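Local coordinates for protein exopolygalacturonase (Yersinia enterocolitica, PDB 2UVF) that hydrolyses polygalacturonan from the chain end as a family 28 exopolygalacturonase, probably acting in the periplasm on oligosaccharides derived from pectin, at residues A[82-85]-A[86-90]; A[119-122]-A[123-126]; A[190-193]-A[194-198]; A[480-483]-A[484-487]. All coordinates share one frame; numbering follows the deposited sequence.

Contact 1. Residues A[82-85]-A[86-90]; sequences SDNN and DNFSP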
# COMPACT_ATOMS: atom_id res chain seq x y z
N SER A 82 -7.28 -8.20 -19.58
CA SER A 82 -6.11 -7.49 -20.13
C SER A 82 -6.46 -6.16 -20.82
O SER A 82 -5.86 -5.13 -20.49
CB SER A 82 -5.35 -8.38 -21.11
OG SER A 82 -6.20 -8.79 -22.18
N ASP A 83 -7.39 -6.20 -21.77
CA ASP A 83 -7.82 -5.00 -22.53
C ASP A 83 -8.60 -4.01 -21.66
O ASP A 83 -8.52 -2.80 -21.84
CB ASP A 83 -8.66 -5.38 -23.77
CG ASP A 83 -7.99 -6.46 -24.65
OD1 ASP A 83 -6.77 -6.37 -24.95
OD2 ASP A 83 -8.72 -7.40 -25.07
N ASN A 84 -9.37 -4.54 -20.72
CA ASN A 84 -10.06 -3.71 -19.75
C ASN A 84 -9.07 -2.94 -18.88
O ASN A 84 -9.14 -1.71 -18.79
CB ASN A 84 -10.97 -4.53 -18.86
CG ASN A 84 -11.80 -3.68 -17.94
OD1 ASN A 84 -11.48 -3.49 -16.76
ND2 ASN A 84 -12.88 -3.14 -18.48
N ASN A 85 -8.13 -3.65 -18.28
CA ASN A 85 -7.01 -2.99 -17.59
C ASN A 85 -6.25 -1.94 -18.43
O ASN A 85 -5.87 -0.89 -17.90
CB ASN A 85 -6.09 -4.02 -16.95
CG ASN A 85 -6.61 -4.53 -15.60
OD1 ASN A 85 -6.09 -4.15 -14.56
ND2 ASN A 85 -7.64 -5.40 -15.63
N ASP A 86 -6.06 -2.17 -19.74
CA ASP A 86 -5.39 -1.16 -20.60
C ASP A 86 -6.15 0.18 -20.56
O ASP A 86 -5.54 1.25 -20.59
CB ASP A 86 -5.24 -1.62 -22.07
CG ASP A 86 -4.26 -2.78 -22.25
OD1 ASP A 86 -3.35 -2.95 -21.42
OD2 ASP A 86 -4.41 -3.53 -23.25
N ASN A 87 -7.47 0.10 -20.51
CA ASN A 87 -8.36 1.27 -20.45
C ASN A 87 -8.42 1.94 -19.05
O ASN A 87 -8.27 3.17 -18.93
CB ASN A 87 -9.76 0.82 -20.93
CG ASN A 87 -10.77 1.96 -21.07
OD1 ASN A 87 -10.49 3.13 -20.79
ND2 ASN A 87 -11.99 1.60 -21.51
N PHE A 88 -8.59 1.13 -18.00
CA PHE A 88 -8.86 1.65 -16.65
C PHE A 88 -7.73 1.62 -15.59
O PHE A 88 -7.79 2.38 -14.65
CB PHE A 88 -10.13 0.99 -16.08
CG PHE A 88 -11.35 1.14 -16.98
CD1 PHE A 88 -11.97 2.38 -17.14
CD2 PHE A 88 -11.86 0.04 -17.67
CE1 PHE A 88 -13.10 2.53 -17.97
CE2 PHE A 88 -12.98 0.17 -18.49
CZ PHE A 88 -13.60 1.41 -18.65
N SER A 89 -6.72 0.77 -15.74
CA SER A 89 -5.64 0.68 -14.74
C SER A 89 -4.48 1.61 -15.10
O SER A 89 -3.99 1.54 -16.23
CB SER A 89 -5.15 -0.76 -14.64
OG SER A 89 -3.85 -0.84 -14.05
N PRO A 90 -4.06 2.49 -14.15
CA PRO A 90 -2.83 3.27 -14.32
C PRO A 90 -1.54 2.43 -14.23
O PRO A 90 -0.51 2.84 -14.78
CB PRO A 90 -2.87 4.27 -13.15
CG PRO A 90 -3.64 3.58 -12.10
CD PRO A 90 -4.73 2.84 -12.88
O HOH W 1 -3.40 -3.35 -13.69
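Asn-84 and Phe-88 meet one turn apart on the helix, with the amide at the edge of the ring: ND2 comes within 3.3 Å of CE2, and the two planes are turned 46° against each other. The Asn-84 CG lies anti to the backbone N (chi1 -174°), which brings the amide alongside the ring edge, while CG of Asn-87 sits over the centre of one ring face. The helix ends with the bonds Phe-88 N to Asn-84 O at 3.0 Å and Ser-89 N to Asn-85 O at 2.9 Å. A water bridges two side chains, donating to Asn-85 OD1 (2.9 Å) and hydrogen-bonded to Ser-89 OG (2.6 Å); Asn-85 ND2 bonds Ala-81 O. Asp-86 OD2 lies 4.1 Å from Asp-83 OD1, a like-charge approach probably eased by Lys-92, whose NZ forms a salt bridge with Asp-86 OD1 and also bonds Ser-82 O. Ser-89, the first residue to leave the helix, caps Lys-92 N with OG and so ties helix 81-88 to helix 92-100. The helix rests on strand 114-117 of the fibronectin type III domain, where Asn-84 OD1 accepts from Thr-116 N; Asn-85 and Ser-89 touch Asn-395, in a loop of the beta-helix domain.

Contact 2. Residues A[119-122]-A[123-126]; sequences GLKP and ETSY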
# COMPACT_ATOMS: atom_id res chain seq x y z
N GLY A 119 -20.71 2.30 -18.10
CA GLY A 119 -21.82 2.57 -19.01
C GLY A 119 -23.12 1.89 -18.60
O GLY A 119 -23.91 1.49 -19.45
N LEU A 120 -23.32 1.76 -17.29
CA LEU A 120 -24.51 1.13 -16.72
C LEU A 120 -25.53 2.22 -16.36
O LEU A 120 -25.26 3.41 -16.54
CB LEU A 120 -24.14 0.30 -15.49
CG LEU A 120 -23.62 -1.15 -15.51
CD1 LEU A 120 -22.98 -1.59 -16.83
CD2 LEU A 120 -22.66 -1.35 -14.34
N LYS A 121 -26.69 1.80 -15.87
CA LYS A 121 -27.76 2.73 -15.50
C LYS A 121 -28.01 2.67 -13.99
O LYS A 121 -27.75 1.63 -13.36
CB LYS A 121 -29.04 2.39 -16.26
CG LYS A 121 -29.02 2.79 -17.74
CD LYS A 121 -29.62 1.68 -18.62
CE LYS A 121 -30.83 1.00 -17.96
NZ LYS A 121 -31.38 -0.12 -18.79
N PRO A 122 -28.51 3.79 -13.40
CA PRO A 122 -28.69 3.90 -11.95
C PRO A 122 -29.64 2.85 -11.39
O PRO A 122 -30.72 2.64 -11.95
CB PRO A 122 -29.31 5.30 -11.78
CG PRO A 122 -28.94 6.04 -13.00
CD PRO A 122 -28.92 5.02 -14.10
N GLU A 123 -29.24 2.18 -10.32
CA GLU A 123 -30.15 1.34 -9.51
C GLU A 123 -30.54 -0.02 -10.13
O GLU A 123 -31.50 -0.66 -9.69
CB GLU A 123 -31.41 2.14 -9.19
CG GLU A 123 -31.83 2.13 -7.74
CD GLU A 123 -32.44 3.45 -7.31
OE1 GLU A 123 -32.42 4.41 -8.13
OE2 GLU A 123 -32.92 3.53 -6.16
N THR A 124 -29.77 -0.48 -11.12
CA THR A 124 -30.09 -1.70 -11.89
C THR A 124 -29.26 -2.91 -11.45
O THR A 124 -28.05 -2.79 -11.21
CB THR A 124 -29.87 -1.44 -13.41
OG1 THR A 124 -30.55 -0.24 -13.81
CG2 THR A 124 -30.37 -2.62 -14.27
N SER A 125 -29.90 -4.07 -11.33
CA SER A 125 -29.20 -5.33 -11.08
C SER A 125 -28.57 -5.89 -12.36
O SER A 125 -29.16 -5.77 -13.44
CB SER A 125 -30.16 -6.37 -10.50
OG SER A 125 -30.18 -6.33 -9.09
N TYR A 126 -27.38 -6.48 -12.22
CA TYR A 126 -26.67 -7.14 -13.32
C TYR A 126 -26.02 -8.41 -12.80
O TYR A 126 -25.51 -8.42 -11.67
CB TYR A 126 -25.59 -6.23 -13.91
CG TYR A 126 -26.08 -4.92 -14.46
CD1 TYR A 126 -26.57 -4.83 -15.77
CD2 TYR A 126 -26.04 -3.74 -13.70
CE1 TYR A 126 -27.03 -3.62 -16.29
CE2 TYR A 126 -26.50 -2.52 -14.22
CZ TYR A 126 -26.99 -2.47 -15.51
OH TYR A 126 -27.44 -1.29 -16.06
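Tyr-126 folds back onto Leu-120 and Lys-121 in a tyrosine corner, the arrangement found in fibronectin type III domains between two strands of the sandwich, here 114-117 and 125-134. The sequence Leu-Lys-Pro-Glu-Thr-Ser-Tyr matches the L-x-P-x-T-x-Y pattern of that connection. A type II turn from Lys-121 to Thr-124, with Glu-123 at positive phi (76°), reverses the chain so that the tyrosine reaches back across it. Its hydroxyl takes the Lys-121 N-H at 3.2 Å from N to OH in a fairly straight bond (163°), with the donor near the ring plane at the phenol edge. Leu-120 covers one face of the ring, its CG 3.4 Å from CE2 of Tyr-126, and the two side chains run past each other in opposite directions; Ile-53 touches both. The hydroxyl of Thr-124 lies 3.4 Å from Lys-121 O and equally far from Pro-122 O; the two weak contacts compete for the one hydroxyl proton. Thr-150 OG1 bonds both Lys-121 O and Thr-124 N, adding an outside tie to the turn. The ring is thus packed by leucine over one face while its oxygen accepts a backbone N-H, the one clear hydrogen bond across the contact.

Contact 3. Residues A[190-193]-A[194-198]; sequences EIPA and GTYKS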
# COMPACT_ATOMS: atom_id res chain seq x y z
N GLU A 190 -17.91 17.45 -4.97
CA GLU A 190 -17.04 17.64 -6.13
C GLU A 190 -16.06 18.79 -5.92
O GLU A 190 -16.47 19.89 -5.55
CB GLU A 190 -17.84 17.92 -7.42
CG GLU A 190 -19.12 17.11 -7.62
CD GLU A 190 -18.92 15.79 -8.35
OE1 GLU A 190 -17.79 15.25 -8.35
OE2 GLU A 190 -19.92 15.29 -8.93
N ILE A 191 -14.77 18.53 -6.17
CA ILE A 191 -13.75 19.57 -6.31
C ILE A 191 -13.33 19.62 -7.80
O ILE A 191 -12.47 18.83 -8.22
CB ILE A 191 -12.50 19.28 -5.43
CG1 ILE A 191 -12.88 19.20 -3.94
CG2 ILE A 191 -11.39 20.31 -5.68
CD1 ILE A 191 -11.86 18.56 -3.05
N PRO A 192 -13.97 20.50 -8.60
CA PRO A 192 -13.65 20.67 -10.03
C PRO A 192 -12.21 21.09 -10.33
O PRO A 192 -11.44 21.37 -9.42
CB PRO A 192 -14.64 21.78 -10.47
CG PRO A 192 -15.04 22.48 -9.21
CD PRO A 192 -15.09 21.38 -8.20
N ALA A 193 -11.86 21.15 -11.63
CA ALA A 193 -10.56 21.67 -12.07
C ALA A 193 -10.20 22.98 -11.35
O ALA A 193 -11.07 23.82 -11.09
CB ALA A 193 -10.53 21.86 -13.59
N GLY A 194 -8.92 23.13 -11.04
CA GLY A 194 -8.42 24.29 -10.30
C GLY A 194 -7.58 23.88 -9.10
O GLY A 194 -7.69 22.75 -8.61
N THR A 195 -6.74 24.80 -8.64
CA THR A 195 -5.89 24.58 -7.48
C THR A 195 -6.47 25.27 -6.25
O THR A 195 -6.40 26.50 -6.12
CB THR A 195 -4.47 25.08 -7.76
OG1 THR A 195 -3.95 24.37 -8.89
CG2 THR A 195 -3.56 24.88 -6.56
N TYR A 196 -7.02 24.46 -5.34
CA TYR A 196 -7.66 24.90 -4.09
C TYR A 196 -6.80 24.58 -2.86
O TYR A 196 -6.77 23.44 -2.39
CB TYR A 196 -9.02 24.22 -3.94
CG TYR A 196 -9.93 24.35 -5.16
CD1 TYR A 196 -10.92 25.32 -5.21
CD2 TYR A 196 -9.78 23.50 -6.26
CE1 TYR A 196 -11.76 25.45 -6.34
CE2 TYR A 196 -10.61 23.62 -7.39
CZ TYR A 196 -11.59 24.59 -7.42
OH TYR A 196 -12.39 24.70 -8.53
N LYS A 197 -6.10 25.60 -2.34
CA LYS A 197 -5.38 25.48 -1.06
C LYS A 197 -6.37 25.23 0.07
O LYS A 197 -7.48 25.78 0.09
CB LYS A 197 -4.53 26.72 -0.78
CG LYS A 197 -3.71 26.62 0.51
CD LYS A 197 -2.50 27.55 0.54
CE LYS A 197 -1.33 26.94 -0.21
NZ LYS A 197 -0.03 27.27 0.42
N SER A 198 -6.00 24.35 1.00
CA SER A 198 -6.89 23.98 2.10
C SER A 198 -6.07 23.47 3.28
O SER A 198 -4.93 23.03 3.12
CB SER A 198 -7.90 22.93 1.64
OG SER A 198 -8.67 22.41 2.72
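Tyr-196 reaches back over the turn to Ala-193, its hydroxyl donating to the carbonyl O of that residue at 3.0 Å between OH and O. The donor stands 44° out of the carbonyl plane, so the bond departs from lone-pair geometry. With CG anti to its own carbonyl carbon (chi1 -52°), the tyrosine points its ring across the bend instead of along strand 194-202. Pro-192 O comes to the ring edge near its plane, 3.1 Å from CE2 of Tyr-196, while the proline ring crosses the phenol at about a right angle and sets CG 3.5 Å from OH. The tyrosine thus meets both carbonyls of the bend along one edge. In this pectate lyase-like right-handed beta-helix, the bend carries strand 187-191 into strand 194-202, which pair with successive strands 207-211 and 215-219 of the next coil. Gly-194, which opens strand 194-202 just after the bend, has positive phi (129°). Deeper in, Ile-191 offers the ring its CG2 branch, the one anti to the backbone N, 3.6 Å from CD2 of Tyr-196 and approaching obliquely; the isoleucine side chain also touches Leu-209, Leu-211 and Ala-215. Arg-160 NH1 bonds Tyr-196 OH from outside, giving the buried oxygen a second partner.

Contact 4. Residues A[480-483]-A[484-487]; sequences VTFR and NNAM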
# COMPACT_ATOMS: atom_id res chain seq x y z
N VAL A 480 1.90 -15.08 5.53
CA VAL A 480 2.20 -14.07 4.51
C VAL A 480 2.66 -14.81 3.25
O VAL A 480 3.60 -15.61 3.30
CB VAL A 480 3.30 -13.07 5.01
CG1 VAL A 480 3.88 -12.26 3.87
CG2 VAL A 480 2.75 -12.13 6.11
N THR A 481 1.97 -14.57 2.13
CA THR A 481 2.28 -15.20 0.84
C THR A 481 2.69 -14.15 -0.17
O THR A 481 2.00 -13.15 -0.36
CB THR A 481 1.09 -16.06 0.26
OG1 THR A 481 0.84 -17.17 1.13
CG2 THR A 481 1.43 -16.63 -1.12
N PHE A 482 3.81 -14.40 -0.83
CA PHE A 482 4.35 -13.50 -1.82
C PHE A 482 4.63 -14.32 -3.07
O PHE A 482 5.63 -15.03 -3.15
CB PHE A 482 5.63 -12.84 -1.27
CG PHE A 482 6.21 -11.79 -2.16
CD1 PHE A 482 5.91 -10.44 -1.96
CD2 PHE A 482 7.07 -12.14 -3.20
CE1 PHE A 482 6.48 -9.47 -2.76
CE2 PHE A 482 7.63 -11.17 -4.00
CZ PHE A 482 7.33 -9.83 -3.78
N ARG A 483 3.75 -14.21 -4.06
CA ARG A 483 3.76 -15.15 -5.19
C ARG A 483 3.39 -14.51 -6.53
O ARG A 483 2.76 -13.46 -6.56
CB ARG A 483 2.82 -16.34 -4.90
CG ARG A 483 1.35 -16.02 -4.90
CD ARG A 483 0.54 -17.29 -4.89
NE ARG A 483 -0.89 -17.05 -5.03
CZ ARG A 483 -1.84 -17.84 -4.53
NH1 ARG A 483 -1.52 -18.93 -3.83
NH2 ARG A 483 -3.11 -17.53 -4.71
N ASN A 484 3.76 -15.17 -7.62
CA ASN A 484 3.34 -14.72 -8.94
C ASN A 484 3.64 -13.24 -9.14
O ASN A 484 2.81 -12.47 -9.60
CB ASN A 484 1.86 -15.00 -9.14
CG ASN A 484 1.54 -16.47 -9.14
OD1 ASN A 484 2.42 -17.30 -9.36
ND2 ASN A 484 0.28 -16.79 -8.88
N ASN A 485 4.86 -12.86 -8.77
CA ASN A 485 5.34 -11.49 -8.88
C ASN A 485 6.60 -11.49 -9.70
O ASN A 485 7.44 -12.38 -9.56
CB ASN A 485 5.67 -10.91 -7.50
CG ASN A 485 4.47 -10.80 -6.61
OD1 ASN A 485 4.51 -11.16 -5.44
ND2 ASN A 485 3.40 -10.29 -7.15
N ALA A 486 6.75 -10.45 -10.53
CA ALA A 486 7.96 -10.28 -11.31
C ALA A 486 8.68 -9.00 -10.93
O ALA A 486 8.06 -7.96 -10.75
CB ALA A 486 7.66 -10.31 -12.82
N MET A 487 10.01 -9.07 -10.84
CA MET A 487 10.77 -7.95 -10.33
C MET A 487 12.06 -7.70 -11.10
O MET A 487 12.70 -8.64 -11.55
CB MET A 487 11.08 -8.15 -8.85
CG MET A 487 9.91 -8.69 -8.03
SD MET A 487 10.06 -8.38 -6.25
CE MET A 487 11.04 -9.71 -5.65
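A polar amide and a sulfur share the Phe-482 ring: one end of the Asn-485 amide points at the centre of one face, the planes 62° apart, and Met-487 comes to the edge. The CB of Asn-485 also lies against the ring, 4.0 Å from Phe-482 CE2, and its CG is 3.2 Å from Arg-483 O. The Met-487 sulfur lies in the ring plane, a Met-aromatic contact with SD 4.0 Å from Phe-482 CZ and 5.2 Å from the centroid. Phe-482 holds CG anti to its backbone N (chi1 -175°), swinging the ring toward the later residues, and the bend at chi3 of Met-487 (-85°) places CE 4.1 Å from Phe-482 CE2. Phe-482 and Met-487 point into the interior of the right-handed parallel beta-helix, where Leu-524, Val-527 and Val-529 of the next coil meet them. Between the two, Asn-484 adopts the left-handed backbone region and turns the corner from one face of the beta-helix to another. Its side chain runs beside that of Arg-483, pointing the same way, with Asn-484 ND2 4.0 Å from CD of Arg-483. Arg-483 NE pairs with Glu-454. Asn-484 OD1 accepts from Asn-526 on the next coil, and its ND2 donates to Glu-61 O in the fibronectin type III domain.

Contacts 1 and 2 belong to the fibronectin type III domain, contacts 3 and 4 to the beta-helix. Contacts 3 and 4 lie about 33 Å apart at their nearest atoms, on opposite sides of the chain's centre. Contact 4 is the most buried and relies on ring, sulfur and amide contacts, with no clear hydrogen bond between its segments. Contact 2 lies at the surface; contacts 1 and 3 are partly buried. Contacts 2 and 3 both set a tyrosine hydroxyl against a turn backbone, but the phenol accepts an N-H in the former and donates to a carbonyl in the latter. Contact 1 alone is helical. It reaches the beta-helix at Asn-395, and contact 4 reaches the fibronectin type III domain at Glu-61.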